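Local coordinates for protein putative modification methylase (Thermus thermophilus, PDB 2ZIG) that probably methylates DNA, transferring a methyl group from S-adenosyl-L-methionine to the exocyclic N4 of cytosine as a modification methylase, at residues Glu67-Phe72 and Phe113-Asp118; Glu75-Trp80 and Gln120-Lys125; Glu188-Pro193 and Ser233-Val238; Thr249-Ala254 and Arg279-Phe284. All blocks are in the same frame, centred on the assembly; numbering follows the deposited sequence.

Contact 1 of 4, residues Glu67-Phe72 and Phe113-Asp118; sequences EDYEAF and FPLHAD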
loop_
_atom_site.group_PDB
_atom_site.type_symbol
_atom_site.label_atom_id
_atom_site.label_comp_id
_atom_site.label_asym_id
_atom_site.label_seq_id
_atom_site.Cartn_x
_atom_site.Cartn_y
_atom_site.Cartn_z
ATOM N N GLU B 67 -15.922 3.007 -13.841
ATOM C CA GLU B 67 -16.559 1.842 -14.450
ATOM C C GLU B 67 -15.507 0.924 -15.055
ATOM O O GLU B 67 -15.410 -0.243 -14.685
ATOM C CB GLU B 67 -17.555 2.266 -15.541
ATOM C CG GLU B 67 -18.866 2.844 -15.020
ATOM C CD GLU B 67 -19.653 1.857 -14.166
ATOM O OE1 GLU B 67 -20.780 2.200 -13.746
ATOM O OE2 GLU B 67 -19.146 0.741 -13.913
ATOM N N ASP B 68 -14.724 1.457 -15.988
ATOM C CA ASP B 68 -13.673 0.678 -16.633
ATOM C C ASP B 68 -12.819 0.057 -15.543
ATOM O O ASP B 68 -12.453 -1.114 -15.611
ATOM C CB ASP B 68 -12.786 1.575 -17.504
ATOM C CG ASP B 68 -13.583 2.431 -18.465
ATOM O OD1 ASP B 68 -14.321 3.325 -17.993
ATOM O OD2 ASP B 68 -13.472 2.209 -19.692
ATOM N N TYR B 69 -12.517 0.872 -14.537
ATOM C CA TYR B 69 -11.706 0.470 -13.399
ATOM C C TYR B 69 -12.332 -0.702 -12.640
ATOM O O TYR B 69 -11.680 -1.723 -12.426
ATOM C CB TYR B 69 -11.520 1.672 -12.467
ATOM C CG TYR B 69 -10.515 1.463 -11.362
ATOM C CD1 TYR B 69 -9.182 1.175 -11.650
ATOM C CD2 TYR B 69 -10.898 1.538 -10.026
ATOM C CE1 TYR B 69 -8.258 0.961 -10.635
ATOM C CE2 TYR B 69 -9.984 1.327 -9.002
ATOM C CZ TYR B 69 -8.666 1.038 -9.314
ATOM O OH TYR B 69 -7.761 0.820 -8.301
ATOM N N GLU B 70 -13.594 -0.554 -12.240
ATOM C CA GLU B 70 -14.289 -1.614 -11.505
ATOM C C GLU B 70 -14.367 -2.900 -12.319
ATOM O O GLU B 70 -14.118 -3.992 -11.800
ATOM C CB GLU B 70 -15.709 -1.185 -11.124
ATOM C CG GLU B 70 -15.802 0.094 -10.317
ATOM C CD GLU B 70 -14.842 0.127 -9.146
ATOM O OE1 GLU B 70 -14.893 -0.794 -8.299
ATOM O OE2 GLU B 70 -14.038 1.081 -9.072
ATOM N N ALA B 71 -14.725 -2.769 -13.592
ATOM C CA ALA B 71 -14.830 -3.926 -14.472
ATOM C C ALA B 71 -13.468 -4.625 -14.582
ATOM O O ALA B 71 -13.389 -5.852 -14.624
ATOM C CB ALA B 71 -15.318 -3.492 -15.845
ATOM N N PHE B 72 -12.401 -3.835 -14.633
ATOM C CA PHE B 72 -11.053 -4.380 -14.716
ATOM C C PHE B 72 -10.776 -5.168 -13.438
ATOM O O PHE B 72 -10.332 -6.310 -13.484
ATOM C CB PHE B 72 -10.034 -3.245 -14.872
ATOM C CG PHE B 72 -8.608 -3.715 -14.945
ATOM C CD1 PHE B 72 -8.209 -4.631 -15.915
ATOM C CD2 PHE B 72 -7.663 -3.244 -14.039
ATOM C CE1 PHE B 72 -6.884 -5.076 -15.979
ATOM C CE2 PHE B 72 -6.333 -3.684 -14.095
ATOM C CZ PHE B 72 -5.945 -4.600 -15.066
ATOM N N PHE B 113 -5.221 6.091 -9.235
ATOM C CA PHE B 113 -6.090 4.980 -8.893
ATOM C C PHE B 113 -5.267 4.084 -7.974
ATOM O O PHE B 113 -4.180 3.651 -8.344
ATOM C CB PHE B 113 -6.519 4.219 -10.154
ATOM C CG PHE B 113 -7.814 4.714 -10.746
ATOM C CD1 PHE B 113 -9.008 4.566 -10.049
ATOM C CD2 PHE B 113 -7.832 5.369 -11.974
ATOM C CE1 PHE B 113 -10.205 5.069 -10.566
ATOM C CE2 PHE B 113 -9.023 5.876 -12.499
ATOM C CZ PHE B 113 -10.212 5.726 -11.792
ATOM N N PRO B 114 -5.761 3.822 -6.750
ATOM C CA PRO B 114 -5.064 2.976 -5.769
ATOM C C PRO B 114 -5.169 1.483 -6.096
ATOM O O PRO B 114 -5.664 0.693 -5.292
ATOM C CB PRO B 114 -5.765 3.329 -4.462
ATOM C CG PRO B 114 -7.185 3.524 -4.909
ATOM C CD PRO B 114 -7.027 4.340 -6.191
ATOM N N LEU B 115 -4.692 1.111 -7.279
ATOM C CA LEU B 115 -4.742 -0.270 -7.748
ATOM C C LEU B 115 -4.311 -1.325 -6.730
ATOM O O LEU B 115 -5.012 -2.318 -6.525
ATOM C CB LEU B 115 -3.875 -0.423 -8.994
ATOM C CG LEU B 115 -4.461 -1.131 -10.219
ATOM C CD1 LEU B 115 -3.306 -1.645 -11.072
ATOM C CD2 LEU B 115 -5.381 -2.277 -9.811
ATOM N N HIS B 116 -3.155 -1.119 -6.100
ATOM C CA HIS B 116 -2.646 -2.090 -5.142
ATOM C C HIS B 116 -3.603 -2.274 -3.962
ATOM O O HIS B 116 -3.766 -3.385 -3.449
ATOM C CB HIS B 116 -1.262 -1.672 -4.618
ATOM C CG HIS B 116 -1.317 -0.743 -3.441
ATOM N ND1 HIS B 116 -1.557 0.609 -3.566
ATOM C CD2 HIS B 116 -1.209 -0.985 -2.114
ATOM C CE1 HIS B 116 -1.594 1.161 -2.366
ATOM N NE2 HIS B 116 -1.386 0.216 -1.467
ATOM N N ALA B 117 -4.230 -1.185 -3.532
ATOM C CA ALA B 117 -5.146 -1.247 -2.403
ATOM C C ALA B 117 -6.439 -1.966 -2.777
ATOM O O ALA B 117 -6.976 -2.735 -1.982
ATOM C CB ALA B 117 -5.449 0.160 -1.896
ATOM N N ASP B 118 -6.941 -1.707 -3.979
ATOM C CA ASP B 118 -8.160 -2.356 -4.443
ATOM C C ASP B 118 -7.905 -3.848 -4.564
ATOM O O ASP B 118 -8.773 -4.662 -4.244
ATOM C CB ASP B 118 -8.597 -1.781 -5.798
ATOM C CG ASP B 118 -9.416 -0.506 -5.649
ATOM O OD1 ASP B 118 -10.464 -0.568 -4.975
ATOM O OD2 ASP B 118 -9.018 0.549 -6.190
#
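At the subunit interface of this Rossmann-like methyltransferase, the early turns of helix 66-86 meet the start of helix 115-125, and Y69 carries nearly all of the contact. Its ring lies face to face with that of F113, the centroids 4.1 Å apart and the planes tilted by 27°. The overlap is uneven: F113 CD1 sits over the centre of the tyrosine ring, while Y69 meets the phenylalanine face nearer its rim, so this is an offset stack. The nearest carbons are Y69 CE2 and F113 CD1, at 3.5 Å. With CG anti to the backbone N (chi1 -170°), Y69 projects across the gap and delivers its hydroxyl to D118. Y69 OH donates to D118 OD2 over 2.5 Å, too short to be taken literally, and the carboxylate oxygen lies at the edge of the ring, in its plane, although the carboxylate itself is turned 70° from it. L115 borders another part of that edge, its CG 4.4 Å from Y69 CE1. The hydrogen bond and the stack together would hold the phenol in one rotation. R124 of the second subunit packs on Y69 while forming a salt bridge with D118 OD1. P114, at the N-cap position, is the centre of an inverse gamma turn that leads into helix 115-125, and L115 and D118 also lean on L73, one turn further along helix 66-86.

Contact 2 of 4, residues Glu75-Trp80 and Gln120-Lys125; sequences ELDRVW and QVRCRK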
loop_
_atom_site.group_PDB
_atom_site.type_symbol
_atom_site.label_atom_id
_atom_site.label_comp_id
_atom_site.label_asym_id
_atom_site.label_seq_id
_atom_site.Cartn_x
_atom_site.Cartn_y
_atom_site.Cartn_z
ATOM N N GLU B 75 -12.384 -8.389 -13.423
ATOM C CA GLU B 75 -11.741 -9.354 -14.307
ATOM C C GLU B 75 -10.611 -10.035 -13.543
ATOM O O GLU B 75 -10.481 -11.263 -13.561
ATOM C CB GLU B 75 -11.175 -8.657 -15.542
ATOM C CG GLU B 75 -12.222 -8.038 -16.447
ATOM C CD GLU B 75 -11.604 -7.280 -17.612
ATOM O OE1 GLU B 75 -10.754 -7.869 -18.318
ATOM O OE2 GLU B 75 -11.968 -6.100 -17.824
ATOM N N LEU B 76 -9.800 -9.227 -12.866
ATOM C CA LEU B 76 -8.687 -9.745 -12.088
ATOM C C LEU B 76 -9.184 -10.716 -11.024
ATOM O O LEU B 76 -8.569 -11.755 -10.789
ATOM C CB LEU B 76 -7.929 -8.602 -11.401
ATOM C CG LEU B 76 -7.341 -7.475 -12.253
ATOM C CD1 LEU B 76 -6.604 -6.513 -11.331
ATOM C CD2 LEU B 76 -6.387 -8.027 -13.305
ATOM N N ASP B 77 -10.295 -10.377 -10.375
ATOM C CA ASP B 77 -10.848 -11.234 -9.333
ATOM C C ASP B 77 -11.147 -12.661 -9.801
ATOM O O ASP B 77 -10.961 -13.621 -9.049
ATOM C CB ASP B 77 -12.111 -10.603 -8.743
ATOM C CG ASP B 77 -11.803 -9.565 -7.678
ATOM O OD1 ASP B 77 -10.620 -9.180 -7.543
ATOM O OD2 ASP B 77 -12.739 -9.133 -6.973
ATOM N N ARG B 78 -11.605 -12.807 -11.038
ATOM C CA ARG B 78 -11.904 -14.135 -11.555
ATOM C C ARG B 78 -10.616 -14.939 -11.713
ATOM O O ARG B 78 -10.625 -16.175 -11.666
ATOM C CB ARG B 78 -12.632 -14.032 -12.891
ATOM C CG ARG B 78 -14.083 -13.586 -12.769
ATOM C CD ARG B 78 -14.764 -13.634 -14.130
ATOM N NE ARG B 78 -14.048 -12.812 -15.101
ATOM C CZ ARG B 78 -14.327 -12.765 -16.400
ATOM N NH1 ARG B 78 -15.316 -13.499 -16.897
ATOM N NH2 ARG B 78 -13.610 -11.986 -17.203
ATOM N N VAL B 79 -9.509 -14.227 -11.901
ATOM C CA VAL B 79 -8.206 -14.866 -12.032
ATOM C C VAL B 79 -7.699 -15.242 -10.638
ATOM O O VAL B 79 -7.225 -16.358 -10.420
ATOM C CB VAL B 79 -7.191 -13.921 -12.700
ATOM C CG1 VAL B 79 -5.814 -14.568 -12.737
ATOM C CG2 VAL B 79 -7.661 -13.575 -14.105
ATOM N N TRP B 80 -7.812 -14.312 -9.693
ATOM C CA TRP B 80 -7.363 -14.556 -8.323
ATOM C C TRP B 80 -8.135 -15.751 -7.739
ATOM O O TRP B 80 -7.595 -16.515 -6.929
ATOM C CB TRP B 80 -7.583 -13.310 -7.440
ATOM C CG TRP B 80 -7.010 -12.001 -7.963
ATOM C CD1 TRP B 80 -7.550 -10.757 -7.792
ATOM C CD2 TRP B 80 -5.798 -11.806 -8.716
ATOM N NE1 TRP B 80 -6.761 -9.807 -8.393
ATOM C CE2 TRP B 80 -5.679 -10.421 -8.965
ATOM C CE3 TRP B 80 -4.803 -12.667 -9.206
ATOM C CZ2 TRP B 80 -4.604 -9.874 -9.685
ATOM C CZ3 TRP B 80 -3.737 -12.125 -9.920
ATOM C CH2 TRP B 80 -3.647 -10.738 -10.152
ATOM N N GLN B 120 -5.559 -5.656 -2.854
ATOM C CA GLN B 120 -5.436 -6.223 -1.506
ATOM C C GLN B 120 -6.792 -6.494 -0.880
ATOM O O GLN B 120 -7.035 -7.574 -0.348
ATOM C CB GLN B 120 -4.653 -5.290 -0.569
ATOM C CG GLN B 120 -3.153 -5.423 -0.655
ATOM C CD GLN B 120 -2.437 -4.598 0.396
ATOM O OE1 GLN B 120 -1.890 -5.135 1.358
ATOM N NE2 GLN B 120 -2.442 -3.292 0.221
ATOM N N VAL B 121 -7.670 -5.503 -0.937
ATOM C CA VAL B 121 -9.000 -5.628 -0.359
ATOM C C VAL B 121 -9.790 -6.773 -0.998
ATOM O O VAL B 121 -10.258 -7.678 -0.312
ATOM C CB VAL B 121 -9.764 -4.296 -0.513
ATOM C CG1 VAL B 121 -11.217 -4.456 -0.084
ATOM C CG2 VAL B 121 -9.078 -3.226 0.332
ATOM N N ARG B 122 -9.915 -6.746 -2.318
ATOM C CA ARG B 122 -10.658 -7.780 -3.019
ATOM C C ARG B 122 -10.115 -9.190 -2.788
ATOM O O ARG B 122 -10.876 -10.156 -2.815
ATOM C CB ARG B 122 -10.703 -7.452 -4.509
ATOM C CG ARG B 122 -11.580 -6.253 -4.824
ATOM C CD ARG B 122 -11.347 -5.756 -6.232
ATOM N NE ARG B 122 -12.337 -4.761 -6.643
ATOM C CZ ARG B 122 -13.481 -5.052 -7.257
ATOM N NH1 ARG B 122 -13.787 -6.312 -7.538
ATOM N NH2 ARG B 122 -14.317 -4.080 -7.599
ATOM N N CYS B 123 -8.811 -9.316 -2.552
ATOM C CA CYS B 123 -8.224 -10.628 -2.318
ATOM C C CYS B 123 -8.709 -11.218 -1.000
ATOM O O CYS B 123 -8.827 -12.433 -0.871
ATOM C CB CYS B 123 -6.691 -10.562 -2.335
ATOM S SG CYS B 123 -5.958 -10.629 -4.005
ATOM N N ARG B 124 -8.996 -10.365 -0.024
ATOM C CA ARG B 124 -9.496 -10.849 1.254
ATOM C C ARG B 124 -10.864 -11.485 1.028
ATOM O O ARG B 124 -11.138 -12.579 1.519
ATOM C CB ARG B 124 -9.643 -9.703 2.244
ATOM C CG ARG B 124 -10.232 -10.126 3.581
ATOM C CD ARG B 124 -10.794 -8.923 4.299
ATOM N NE ARG B 124 -9.819 -7.845 4.269
ATOM C CZ ARG B 124 -10.120 -6.555 4.213
ATOM N NH1 ARG B 124 -11.383 -6.150 4.183
ATOM N NH2 ARG B 124 -9.143 -5.670 4.157
ATOM N N LYS B 125 -11.711 -10.794 0.269
ATOM C CA LYS B 125 -13.055 -11.282 -0.033
ATOM C C LYS B 125 -12.975 -12.658 -0.673
ATOM O O LYS B 125 -13.945 -13.412 -0.653
ATOM C CB LYS B 125 -13.774 -10.339 -1.002
ATOM C CG LYS B 125 -13.587 -8.859 -0.720
ATOM C CD LYS B 125 -14.208 -8.445 0.595
ATOM C CE LYS B 125 -14.120 -6.936 0.776
ATOM N NZ LYS B 125 -14.753 -6.211 -0.368
HETATM O O HOH W 1 -13.410 -9.695 -4.463
#
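D77 and R122, like W80 and C123, bring their CA atoms to 7.2 Å where the two helix segments pass each other. The pairing is helix-to-helix packing between 66-86 and 115-125 in the Rossmann-like methyltransferase domain. Its polar half is a salt bridge in which R122 NH1 donates to D77 OD2 at 3.1 Å, with an N-H...O angle of 151°. The oxygen lies almost exactly in the guanidinium plane, yet the nitrogen reaches it from above the carboxylate, 58° out of that plane. An extended chain from CG to NE carries the arginine across the aspartate at about a right angle; R122 CB comes within 3.5 Å of D77 OD1, so the aliphatic part packs on the carboxylate too. NH1 is also in a salt bridge with D74, its stronger partner, so two acids about one turn apart on helix 66-86 share it. A water further ties the helices by donating to D77 OD2 at 2.7 Å and to the backbone R122 O at 3.1 Å. The apolar half is buried and involves W80, whose side chain is about 8 Å from that of A29, an S-adenosyl-L-methionine-binding residue. Over a face of its indole stands C123 SG, 4.4 Å from the centroid of the five-membered ring and 4.1 Å from W80 CD1.

Contact 3 of 4, residues Glu188-Pro193 and Ser233-Val238; sequences EKSRLP and SFVGDV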
loop_
_atom_site.group_PDB
_atom_site.type_symbol
_atom_site.label_atom_id
_atom_site.label_comp_id
_atom_site.label_asym_id
_atom_site.label_seq_id
_atom_site.Cartn_x
_atom_site.Cartn_y
_atom_site.Cartn_z
ATOM N N GLU B 188 17.563 -28.136 1.736
ATOM C CA GLU B 188 18.995 -27.960 1.538
ATOM C C GLU B 188 19.338 -27.181 0.278
ATOM O O GLU B 188 20.248 -26.360 0.287
ATOM C CB GLU B 188 19.693 -29.320 1.488
ATOM C CG GLU B 188 19.980 -29.901 2.855
ATOM C CD GLU B 188 20.547 -31.303 2.795
ATOM O OE1 GLU B 188 21.158 -31.729 3.799
ATOM O OE2 GLU B 188 20.375 -31.984 1.757
ATOM N N LYS B 189 18.614 -27.443 -0.805
ATOM C CA LYS B 189 18.874 -26.774 -2.082
ATOM C C LYS B 189 18.213 -25.399 -2.201
ATOM O O LYS B 189 18.520 -24.635 -3.117
ATOM C CB LYS B 189 18.391 -27.650 -3.241
ATOM C CG LYS B 189 19.128 -28.973 -3.414
ATOM C CD LYS B 189 20.442 -28.792 -4.150
ATOM C CE LYS B 189 21.046 -30.138 -4.527
ATOM N NZ LYS B 189 20.099 -30.962 -5.343
ATOM N N SER B 190 17.311 -25.087 -1.277
ATOM C CA SER B 190 16.599 -23.818 -1.322
ATOM C C SER B 190 16.984 -22.884 -0.193
ATOM O O SER B 190 16.587 -21.721 -0.188
ATOM C CB SER B 190 15.094 -24.068 -1.269
ATOM O OG SER B 190 14.714 -25.033 -2.229
ATOM N N ARG B 191 17.733 -23.395 0.775
ATOM C CA ARG B 191 18.152 -22.578 1.898
ATOM C C ARG B 191 18.930 -21.393 1.346
ATOM O O ARG B 191 19.769 -21.547 0.459
ATOM C CB ARG B 191 19.028 -23.393 2.859
ATOM C CG ARG B 191 19.548 -22.605 4.055
ATOM C CD ARG B 191 20.306 -23.494 5.025
ATOM N NE ARG B 191 19.454 -24.546 5.577
ATOM C CZ ARG B 191 19.669 -25.851 5.419
ATOM N NH1 ARG B 191 20.713 -26.280 4.721
ATOM N NH2 ARG B 191 18.838 -26.729 5.964
ATOM N N LEU B 192 18.645 -20.209 1.869
ATOM C CA LEU B 192 19.322 -19.011 1.409
ATOM C C LEU B 192 20.535 -18.687 2.260
ATOM O O LEU B 192 20.494 -18.819 3.488
ATOM C CB LEU B 192 18.363 -17.822 1.440
ATOM C CG LEU B 192 17.326 -17.755 0.318
ATOM C CD1 LEU B 192 16.234 -16.785 0.678
ATOM C CD2 LEU B 192 18.004 -17.336 -0.966
ATOM N N PRO B 193 21.637 -18.264 1.618
ATOM C CA PRO B 193 22.847 -17.915 2.364
ATOM C C PRO B 193 22.444 -16.727 3.235
ATOM O O PRO B 193 21.553 -15.953 2.865
ATOM C CB PRO B 193 23.828 -17.499 1.268
ATOM C CG PRO B 193 23.338 -18.234 0.061
ATOM C CD PRO B 193 21.845 -18.087 0.173
ATOM N N SER B 233 9.340 -20.278 -2.715
ATOM C CA SER B 233 9.121 -21.563 -3.362
ATOM C C SER B 233 10.382 -22.379 -3.133
ATOM O O SER B 233 11.408 -21.835 -2.739
ATOM C CB SER B 233 8.880 -21.411 -4.868
ATOM O OG SER B 233 10.091 -21.162 -5.558
ATOM N N PHE B 234 10.297 -23.685 -3.376
ATOM C CA PHE B 234 11.437 -24.586 -3.217
ATOM C C PHE B 234 11.823 -25.151 -4.572
ATOM O O PHE B 234 10.999 -25.192 -5.489
ATOM C CB PHE B 234 11.072 -25.749 -2.287
ATOM C CG PHE B 234 10.872 -25.344 -0.859
ATOM C CD1 PHE B 234 11.964 -25.145 -0.022
ATOM C CD2 PHE B 234 9.589 -25.151 -0.349
ATOM C CE1 PHE B 234 11.784 -24.761 1.307
ATOM C CE2 PHE B 234 9.397 -24.766 0.978
ATOM C CZ PHE B 234 10.499 -24.571 1.807
ATOM N N VAL B 235 13.074 -25.581 -4.707
ATOM C CA VAL B 235 13.519 -26.181 -5.957
ATOM C C VAL B 235 12.498 -27.278 -6.275
ATOM O O VAL B 235 12.058 -27.995 -5.379
ATOM C CB VAL B 235 14.924 -26.815 -5.806
ATOM C CG1 VAL B 235 15.321 -27.518 -7.080
ATOM C CG2 VAL B 235 15.943 -25.741 -5.472
ATOM N N GLY B 236 12.098 -27.392 -7.535
ATOM C CA GLY B 236 11.121 -28.405 -7.892
ATOM C C GLY B 236 9.669 -27.941 -7.856
ATOM O O GLY B 236 8.821 -28.543 -8.518
ATOM N N ASP B 237 9.370 -26.889 -7.090
ATOM C CA ASP B 237 8.002 -26.364 -7.012
ATOM C C ASP B 237 7.526 -25.813 -8.354
ATOM O O ASP B 237 8.328 -25.567 -9.261
ATOM C CB ASP B 237 7.893 -25.224 -5.995
ATOM C CG ASP B 237 7.991 -25.690 -4.560
ATOM O OD1 ASP B 237 7.927 -26.914 -4.305
ATOM O OD2 ASP B 237 8.119 -24.814 -3.678
ATOM N N VAL B 238 6.217 -25.607 -8.460
ATOM C CA VAL B 238 5.597 -25.065 -9.661
ATOM C C VAL B 238 5.333 -23.573 -9.443
ATOM O O VAL B 238 4.641 -23.190 -8.495
ATOM C CB VAL B 238 4.243 -25.759 -9.968
ATOM C CG1 VAL B 238 3.620 -25.149 -11.223
ATOM C CG2 VAL B 238 4.449 -27.266 -10.147
#
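S190 has its hydroxyl anti to the carbonyl carbon (chi1 -50°), which points OG from the last turn of helix 184-190 at the backbone of V235; V235 in turn holds CG2 anti to its own carbonyl carbon, bringing that methyl back over the serine and K189. The motif being met is a type II beta turn, F234 to D237, in the connection between helix 222-232 and strand 238-241. V235 N donates to S190 OG over 3.0 Å, nearly straight at 167°. The same OG is also hydrogen-bonded to Q186 O within its own helix, so one hydroxyl joins the helix end to the turn. Around this bond the packing is close. V235 CG2 stands 3.5 Å from S190 OG and 3.8 Å from K189 CB, while the lysine chain, bent at chi2 and chi4, carries its amine elsewhere. G236, with positive phi, fills the third position of the turn, where a CB would crowd the preceding carbonyl oxygen, and D237 N closes the turn onto F234 O at 2.8 Å. P159 of the second subunit packs on both S190 and F234. The ring of F234 presents its edge to the serine, with S190 OG near the ring plane and 3.5 Å from F234 CD1.

Contact 4 of 4, residues Thr249-Ala254 and Arg279-Phe284; sequences TLIAAA and REVPGF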
loop_
_atom_site.group_PDB
_atom_site.type_symbol
_atom_site.label_atom_id
_atom_site.label_comp_id
_atom_site.label_asym_id
_atom_site.label_seq_id
_atom_site.Cartn_x
_atom_site.Cartn_y
_atom_site.Cartn_z
ATOM N N THR B 249 8.784 -14.075 -15.353
ATOM C CA THR B 249 8.610 -14.992 -14.238
ATOM C C THR B 249 8.950 -16.437 -14.579
ATOM O O THR B 249 9.517 -17.151 -13.760
ATOM C CB THR B 249 7.183 -14.926 -13.697
ATOM O OG1 THR B 249 6.866 -13.567 -13.358
ATOM C CG2 THR B 249 7.045 -15.810 -12.459
ATOM N N LEU B 250 8.582 -16.872 -15.777
ATOM C CA LEU B 250 8.873 -18.236 -16.215
ATOM C C LEU B 250 10.390 -18.397 -16.253
ATOM O O LEU B 250 10.930 -19.401 -15.817
ATOM C CB LEU B 250 8.296 -18.470 -17.620
ATOM C CG LEU B 250 6.813 -18.826 -17.831
ATOM C CD1 LEU B 250 5.962 -18.444 -16.644
ATOM C CD2 LEU B 250 6.326 -18.138 -19.096
ATOM N N ILE B 251 11.072 -17.390 -16.783
ATOM C CA ILE B 251 12.528 -17.403 -16.882
ATOM C C ILE B 251 13.185 -17.447 -15.504
ATOM O O ILE B 251 14.087 -18.247 -15.274
ATOM C CB ILE B 251 13.011 -16.169 -17.658
ATOM C CG1 ILE B 251 12.537 -16.279 -19.109
ATOM C CG2 ILE B 251 14.518 -16.038 -17.580
ATOM C CD1 ILE B 251 12.854 -15.055 -19.949
ATOM N N ALA B 252 12.724 -16.589 -14.595
ATOM C CA ALA B 252 13.254 -16.536 -13.235
ATOM C C ALA B 252 13.061 -17.893 -12.570
ATOM O O ALA B 252 13.946 -18.391 -11.890
ATOM C CB ALA B 252 12.542 -15.458 -12.428
ATOM N N ALA B 253 11.898 -18.490 -12.773
ATOM C CA ALA B 253 11.598 -19.793 -12.186
ATOM C C ALA B 253 12.543 -20.883 -12.704
ATOM O O ALA B 253 13.175 -21.598 -11.926
ATOM C CB ALA B 253 10.156 -20.169 -12.488
ATOM N N ALA B 254 12.648 -20.998 -14.021
ATOM C CA ALA B 254 13.504 -22.013 -14.620
ATOM C C ALA B 254 14.987 -21.844 -14.289
ATOM O O ALA B 254 15.700 -22.829 -14.099
ATOM C CB ALA B 254 13.307 -22.029 -16.120
ATOM N N ARG B 279 16.823 -17.932 -24.561
ATOM C CA ARG B 279 17.969 -17.039 -24.584
ATOM C C ARG B 279 18.529 -16.889 -23.169
ATOM O O ARG B 279 19.740 -16.812 -22.970
ATOM C CB ARG B 279 17.512 -15.679 -25.120
ATOM C CG ARG B 279 18.564 -14.835 -25.813
ATOM C CD ARG B 279 17.935 -13.519 -26.276
ATOM N NE ARG B 279 16.795 -13.745 -27.162
ATOM C CZ ARG B 279 15.673 -13.029 -27.154
ATOM N NH1 ARG B 279 14.699 -13.321 -28.004
ATOM N NH2 ARG B 279 15.516 -12.031 -26.292
ATOM N N GLU B 280 17.634 -16.884 -22.184
ATOM C CA GLU B 280 18.018 -16.706 -20.782
ATOM C C GLU B 280 18.085 -17.996 -19.961
ATOM O O GLU B 280 18.607 -17.991 -18.851
ATOM C CB GLU B 280 17.030 -15.755 -20.098
ATOM C CG GLU B 280 16.557 -14.597 -20.965
ATOM C CD GLU B 280 17.519 -13.432 -20.991
ATOM O OE1 GLU B 280 18.730 -13.651 -21.210
ATOM O OE2 GLU B 280 17.060 -12.287 -20.802
ATOM N N VAL B 281 17.555 -19.097 -20.482
ATOM C CA VAL B 281 17.563 -20.341 -19.724
ATOM C C VAL B 281 18.377 -21.437 -20.381
ATOM O O VAL B 281 17.846 -22.246 -21.138
ATOM C CB VAL B 281 16.142 -20.885 -19.509
ATOM C CG1 VAL B 281 16.192 -22.088 -18.582
ATOM C CG2 VAL B 281 15.244 -19.803 -18.945
ATOM N N PRO B 282 19.680 -21.498 -20.073
ATOM C CA PRO B 282 20.574 -22.510 -20.646
ATOM C C PRO B 282 20.124 -23.946 -20.403
ATOM O O PRO B 282 19.810 -24.326 -19.275
ATOM C CB PRO B 282 21.912 -22.205 -19.975
ATOM C CG PRO B 282 21.497 -21.665 -18.639
ATOM C CD PRO B 282 20.368 -20.730 -19.020
ATOM N N GLY B 283 20.088 -24.730 -21.476
ATOM C CA GLY B 283 19.704 -26.126 -21.377
ATOM C C GLY B 283 18.219 -26.441 -21.398
ATOM O O GLY B 283 17.841 -27.611 -21.423
ATOM N N PHE B 284 17.364 -25.426 -21.385
ATOM C CA PHE B 284 15.928 -25.686 -21.387
ATOM C C PHE B 284 15.163 -24.886 -22.427
ATOM O O PHE B 284 15.653 -23.884 -22.940
ATOM C CB PHE B 284 15.332 -25.405 -20.007
ATOM C CG PHE B 284 15.911 -26.247 -18.907
ATOM C CD1 PHE B 284 17.215 -26.038 -18.463
ATOM C CD2 PHE B 284 15.153 -27.244 -18.310
ATOM C CE1 PHE B 284 17.752 -26.810 -17.438
ATOM C CE2 PHE B 284 15.676 -28.022 -17.286
ATOM C CZ PHE B 284 16.978 -27.805 -16.847
#
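E280, in the last turn of helix 267-280, meets I251 through its aliphatic part: E280 CB lies 3.6 Å from I251 CG2, and E280 CG is 3.9 Å from I251 CD1. A bend at chi2 (-83°) then carries the carboxylate away from helix 248-255. V281, the first residue to leave helical angles, divides its two methyls. V281 CG1, anti to the backbone N, reaches A254 CB at 3.8 Å, whereas V281 CG2 sits 4.1 Å from I251 CG2 and equally far from A254 CB, so the valine straddles residues one turn apart on the helix. Helix 248-255 is the beta-alpha-beta crossover between parallel strands 238-241 and 259-264 of the Rossmann-like sheet, and helix 267-280 follows the second strand; I251 is about 6 Å, side chain to side chain, from T248, which binds S-adenosyl-L-methionine. Past V281 the chain reverses through P282 and G283 in a type II beta turn, closed by F284 N on V281 O at 3.2 Å. The F284 ring meets that of H22 in strand 22-26, the planes about 55° apart.

Contacts 1 and 2 hold the same two helices, 66-86 and 115-125, at successive points with centres 11 Å apart, and they meet directly where E70 of contact 1 makes a long, weak ion pair with R122 of contact 2. Both are buried and rely on polar bonds alongside aromatic groups: a ring stack in the first, a sulfur-aromatic pair in the second. Contacts 3 and 4 are partly buried, and each sets a helix against a segment containing a type II beta turn. Contact 3 centres on one serine hydroxyl, with apolar packing beside it, contact 4 on aliphatic carbons alone. The second subunit touches contacts 1, 2 and 3, but not contact 4, which lies about 7 Å from contact 3 between nearest atoms.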